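Long-range contact in fatty acid biosynthesis transcriptional regulator (Streptococcus pneumoniae, PDB 6JBX), which probably acts as a MarR-family, DNA-binding repressor of the fatty acid synthesis genes, with acyl-ACP as co-repressor: residues 38-49 and 77-86. Sequence-based numbering, arbitrary orientation.
Sequences FKDISIKEMHTI and SLNNLERKGY. With nucleotides of chain C.
K84 and E45 show how one buried carboxylate can tie two helices and a capping loop together. The ammonium of K84, brought round by a bend at chi3 (-91°), meets the syn lone pair of E45 OE1 in a salt bridge (K84 NZ to E45 OE1 2.8 Å) and bonds weakly to the other oxygen. The same NZ of K84 donates to the backbone O of D40 at 2.7 Å, nearly in line with the carbonyl. E45 OE2 turns its anti lone pair to S42 N (2.9 Å, almost straight), and S42 OG accepts from E45 N, which completes a capping box. S42 OG also donates to OP1 of DG13 of chain C, and E45 CG passes near OP2 of that phosphate. A second polar link joins Y86 OH to the syn lone pair of D40 OD1 (2.6 Å), the carboxylate and ring planes 50° apart.

The apolar contacts centre on L81 and I41. I41 CD1 lies over one face of the Y86 ring, 3.9 Å from its centroid, in a CH-pi contact. L81 splits its branches: CD2 meets I41 CD1 (3.6 Å) and I49 CD1, whereas CD1 packs on T48 CG2 (3.6 Å).

Helix 43-54 packing across helix 71-84, the recognition helix by position, with strands 87-91 and 99-103 as the wing, is characteristic of the winged helix-turn-helix domain of MarR regulators.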
loop_
_atom_site.group_PDB
_atom_site.type_symbol
_atom_site.label_atom_id
_atom_site.label_comp_id
_atom_site.label_asym_id
_atom_site.label_seq_id
_atom_site.Cartn_x
_atom_site.Cartn_y
_atom_site.Cartn_z
ATOM N N PHE A 38 0.715 21.720 -3.902
ATOM C CA PHE A 38 0.082 21.662 -2.592
ATOM C C PHE A 38 0.869 20.724 -1.669
ATOM O O PHE A 38 0.778 19.504 -1.786
ATOM C CB PHE A 38 -1.386 21.245 -2.722
ATOM C CG PHE A 38 -2.156 22.145 -3.649
ATOM C CD1 PHE A 38 -2.355 23.486 -3.345
ATOM C CD2 PHE A 38 -2.598 21.670 -4.872
ATOM C CE1 PHE A 38 -3.020 24.323 -4.237
ATOM C CE2 PHE A 38 -3.226 22.509 -5.777
ATOM C CZ PHE A 38 -3.457 23.828 -5.452
ATOM N N LYS A 39 1.615 21.277 -0.730
ATOM C CA LYS A 39 2.626 20.473 -0.068
ATOM C C LYS A 39 2.211 20.061 1.335
ATOM O O LYS A 39 2.975 19.385 1.988
ATOM C CB LYS A 39 3.967 21.197 0.024
ATOM C CG LYS A 39 4.559 21.538 -1.318
ATOM C CD LYS A 39 5.917 22.183 -1.172
ATOM C CE LYS A 39 6.598 22.327 -2.504
ATOM N NZ LYS A 39 5.651 22.744 -3.550
ATOM N N ASP A 40 0.994 20.340 1.729
ATOM C CA ASP A 40 0.582 20.087 3.115
ATOM C C ASP A 40 -0.499 18.982 3.184
ATOM O O ASP A 40 -1.298 18.993 4.118
ATOM C CB ASP A 40 0.065 21.386 3.750
ATOM C CG ASP A 40 -1.154 21.947 3.035
ATOM O OD1 ASP A 40 -1.335 21.617 1.839
ATOM O OD2 ASP A 40 -1.931 22.681 3.686
ATOM N N ILE A 41 -0.488 18.013 2.247
ATOM C CA ILE A 41 -1.492 16.954 2.172
ATOM C C ILE A 41 -0.765 15.608 2.043
ATOM O O ILE A 41 -0.006 15.385 1.110
ATOM C CB ILE A 41 -2.463 17.183 1.001
ATOM C CG1 ILE A 41 -3.407 18.358 1.255
ATOM C CG2 ILE A 41 -3.262 15.918 0.689
ATOM C CD1 ILE A 41 -4.310 18.169 2.466
ATOM N N SER A 42 -0.984 14.757 3.014
ATOM C CA SER A 42 -0.442 13.429 3.037
ATOM C C SER A 42 -1.288 12.504 2.156
ATOM O O SER A 42 -2.443 12.817 1.802
ATOM C CB SER A 42 -0.476 12.896 4.447
ATOM O OG SER A 42 -1.823 12.483 4.706
ATOM N N ILE A 43 -0.755 11.315 1.880
ATOM C CA ILE A 43 -1.511 10.379 1.054
ATOM C C ILE A 43 -2.777 9.955 1.799
ATOM O O ILE A 43 -3.815 9.791 1.162
ATOM C CB ILE A 43 -0.659 9.176 0.581
ATOM C CG1 ILE A 43 -1.440 8.309 -0.411
ATOM C CG2 ILE A 43 -0.129 8.324 1.755
ATOM C CD1 ILE A 43 -1.731 8.963 -1.746
ATOM N N LYS A 44 -2.751 9.835 3.121
ATOM C CA LYS A 44 -3.975 9.464 3.857
ATOM C C LYS A 44 -5.012 10.589 3.824
ATOM O O LYS A 44 -6.210 10.310 3.649
ATOM C CB LYS A 44 -3.676 9.096 5.304
ATOM C CG LYS A 44 -2.886 7.811 5.450
ATOM C CD LYS A 44 -3.581 6.700 4.724
ATOM C CE LYS A 44 -2.984 5.337 4.961
ATOM N NZ LYS A 44 -3.351 4.447 3.831
ATOM N N GLU A 45 -4.579 11.842 3.904
ATOM C CA GLU A 45 -5.536 12.939 3.761
ATOM C C GLU A 45 -6.065 12.953 2.330
ATOM O O GLU A 45 -7.235 13.258 2.124
ATOM C CB GLU A 45 -4.942 14.326 4.071
ATOM C CG GLU A 45 -4.584 14.521 5.537
ATOM C CD GLU A 45 -3.722 15.754 5.811
ATOM O OE1 GLU A 45 -4.125 16.573 6.691
ATOM O OE2 GLU A 45 -2.646 15.906 5.145
ATOM N N MET A 46 -5.210 12.646 1.362
ATOM C CA MET A 46 -5.669 12.602 -0.032
ATOM C C MET A 46 -6.781 11.551 -0.170
ATOM O O MET A 46 -7.729 11.766 -0.907
ATOM C CB MET A 46 -4.511 12.299 -0.977
ATOM C CG MET A 46 -4.819 12.477 -2.433
ATOM S SD MET A 46 -5.249 14.152 -2.981
ATOM C CE MET A 46 -6.957 13.826 -3.395
ATOM N N HIS A 47 -6.742 10.479 0.618
ATOM C CA HIS A 47 -7.830 9.495 0.514
ATOM C C HIS A 47 -9.155 10.104 1.000
ATOM O O HIS A 47 -10.175 9.864 0.397
ATOM C CB HIS A 47 -7.522 8.201 1.281
ATOM C CG HIS A 47 -6.412 7.417 0.672
ATOM N ND1 HIS A 47 -5.643 6.558 1.428
ATOM C CD2 HIS A 47 -5.907 7.409 -0.586
ATOM C CE1 HIS A 47 -4.713 6.033 0.652
ATOM N NE2 HIS A 47 -4.851 6.550 -0.592
ATOM N N THR A 48 -9.128 10.842 2.107
ATOM C CA THR A 48 -10.321 11.515 2.611
ATOM C C THR A 48 -10.814 12.515 1.568
ATOM O O THR A 48 -11.991 12.511 1.224
ATOM C CB THR A 48 -10.071 12.167 3.967
ATOM O OG1 THR A 48 -9.633 11.138 4.846
ATOM C CG2 THR A 48 -11.301 12.839 4.534
ATOM N N ILE A 49 -9.907 13.284 0.974
ATOM C CA ILE A 49 -10.317 14.252 -0.034
ATOM C C ILE A 49 -11.025 13.531 -1.192
ATOM O O ILE A 49 -12.020 14.035 -1.752
ATOM C CB ILE A 49 -9.130 15.103 -0.512
ATOM C CG1 ILE A 49 -8.667 16.057 0.594
ATOM C CG2 ILE A 49 -9.457 15.847 -1.792
ATOM C CD1 ILE A 49 -7.509 16.928 0.206
ATOM N N SER A 77 -9.121 13.937 10.913
ATOM C CA SER A 77 -8.645 14.215 9.580
ATOM C C SER A 77 -9.454 15.378 8.987
ATOM O O SER A 77 -8.870 16.299 8.366
ATOM C CB SER A 77 -8.701 12.972 8.731
ATOM O OG SER A 77 -8.177 13.190 7.440
ATOM N N LEU A 78 -10.776 15.363 9.187
ATOM C CA LEU A 78 -11.610 16.426 8.639
ATOM C C LEU A 78 -11.263 17.763 9.318
ATOM O O LEU A 78 -11.210 18.792 8.633
ATOM C CB LEU A 78 -13.092 16.089 8.822
ATOM C CG LEU A 78 -13.608 14.856 8.080
ATOM C CD1 LEU A 78 -15.010 14.525 8.562
ATOM C CD2 LEU A 78 -13.611 15.050 6.571
ATOM N N ASN A 79 -10.976 17.762 10.624
ATOM C CA ASN A 79 -10.589 19.002 11.321
ATOM C C ASN A 79 -9.326 19.583 10.677
ATOM O O ASN A 79 -9.281 20.784 10.405
ATOM C CB ASN A 79 -10.327 18.787 12.821
ATOM C CG ASN A 79 -11.579 18.540 13.642
ATOM O OD1 ASN A 79 -12.692 18.698 13.138
ATOM N ND2 ASN A 79 -11.399 18.160 14.904
ATOM N N ASN A 80 -8.298 18.748 10.454
ATOM C CA ASN A 80 -7.057 19.204 9.770
ATOM C C ASN A 80 -7.378 19.722 8.357
ATOM O O ASN A 80 -6.803 20.707 7.886
ATOM C CB ASN A 80 -5.980 18.113 9.734
ATOM C CG ASN A 80 -5.487 17.735 11.116
ATOM O OD1 ASN A 80 -5.536 18.549 12.043
ATOM N ND2 ASN A 80 -5.057 16.490 11.293
ATOM N N LEU A 81 -8.250 19.046 7.652
ATOM C CA LEU A 81 -8.493 19.393 6.241
ATOM C C LEU A 81 -9.329 20.688 6.198
ATOM O O LEU A 81 -9.131 21.512 5.351
ATOM C CB LEU A 81 -9.227 18.241 5.543
ATOM C CG LEU A 81 -8.400 17.008 5.152
ATOM C CD1 LEU A 81 -9.303 15.864 4.653
ATOM C CD2 LEU A 81 -7.385 17.367 4.073
ATOM N N GLU A 82 -10.258 20.861 7.129
ATOM C CA GLU A 82 -11.047 22.113 7.164
ATOM C C GLU A 82 -10.100 23.259 7.545
ATOM O O GLU A 82 -10.082 24.222 6.877
ATOM C CB GLU A 82 -12.224 22.033 8.144
ATOM C CG GLU A 82 -13.196 23.216 8.033
ATOM C CD GLU A 82 -14.610 22.990 8.570
ATOM O OE1 GLU A 82 -14.759 22.277 9.610
ATOM O OE2 GLU A 82 -15.575 23.518 7.938
ATOM N N ARG A 83 -9.293 23.087 8.587
ATOM C CA ARG A 83 -8.302 24.091 8.980
ATOM C C ARG A 83 -7.421 24.468 7.778
ATOM O O ARG A 83 -7.101 25.656 7.609
ATOM C CB ARG A 83 -7.428 23.562 10.127
ATOM C CG ARG A 83 -6.219 24.442 10.451
ATOM C CD ARG A 83 -5.365 23.958 11.621
ATOM N NE ARG A 83 -4.886 22.580 11.466
ATOM C CZ ARG A 83 -3.812 22.223 10.765
ATOM N NH1 ARG A 83 -3.087 23.147 10.158
ATOM N NH2 ARG A 83 -3.466 20.951 10.668
ATOM N N LYS A 84 -6.990 23.486 6.963
ATOM C CA LYS A 84 -6.058 23.781 5.898
ATOM C C LYS A 84 -6.788 24.281 4.658
ATOM O O LYS A 84 -6.139 24.615 3.723
ATOM C CB LYS A 84 -5.195 22.556 5.595
ATOM C CG LYS A 84 -4.161 22.249 6.666
ATOM C CD LYS A 84 -3.132 21.214 6.294
ATOM C CE LYS A 84 -3.579 19.827 6.703
ATOM N NZ LYS A 84 -2.521 18.815 6.486
ATOM N N GLY A 85 -8.124 24.323 4.648
ATOM C CA GLY A 85 -8.869 24.977 3.574
ATOM C C GLY A 85 -9.261 24.065 2.413
ATOM O O GLY A 85 -9.599 24.580 1.322
ATOM N N TYR A 86 -9.313 22.746 2.625
ATOM C CA TYR A 86 -9.632 21.784 1.514
ATOM C C TYR A 86 -11.077 21.304 1.551
ATOM O O TYR A 86 -11.598 20.871 0.536
ATOM C CB TYR A 86 -8.682 20.598 1.566
ATOM C CG TYR A 86 -7.265 20.978 1.225
ATOM C CD1 TYR A 86 -6.847 21.084 -0.093
ATOM C CD2 TYR A 86 -6.328 21.226 2.212
ATOM C CE1 TYR A 86 -5.543 21.427 -0.421
ATOM C CE2 TYR A 86 -5.009 21.539 1.899
ATOM C CZ TYR A 86 -4.627 21.696 0.575
ATOM O OH TYR A 86 -3.332 22.032 0.235
ATOM P P DG C 13 -2.270 12.145 8.519
ATOM O OP1 DG C 13 -1.969 11.828 7.119
ATOM O OP2 DG C 13 -3.441 13.013 8.902
ATOM O "O5'" DG C 13 -2.440 10.761 9.268
ATOM C "C5'" DG C 13 -1.553 9.669 8.994
ATOM C "C4'" DG C 13 -1.986 8.512 9.853
ATOM O "O4'" DG C 13 -1.700 8.872 11.214
ATOM C "C3'" DG C 13 -3.491 8.178 9.812
ATOM O "O3'" DG C 13 -3.615 6.798 9.452
ATOM C "C2'" DG C 13 -3.990 8.521 11.205
ATOM C "C1'" DG C 13 -2.716 8.375 12.043
ATOM N N9 DG C 13 -2.622 9.110 13.294
ATOM C C8 DG C 13 -2.874 10.446 13.503
ATOM N N7 DG C 13 -2.631 10.828 14.727
ATOM C C5 DG C 13 -2.134 9.689 15.347
ATOM C C6 DG C 13 -1.695 9.488 16.671
ATOM O O6 DG C 13 -1.659 10.302 17.607
ATOM N N1 DG C 13 -1.304 8.171 16.883
ATOM C C2 DG C 13 -1.305 7.180 15.931
ATOM N N2 DG C 13 -0.874 5.977 16.324
ATOM N N3 DG C 13 -1.698 7.358 14.684
ATOM C C4 DG C 13 -2.138 8.617 14.476
HETATM O O HOH W 1 -3.425 24.327 2.772
#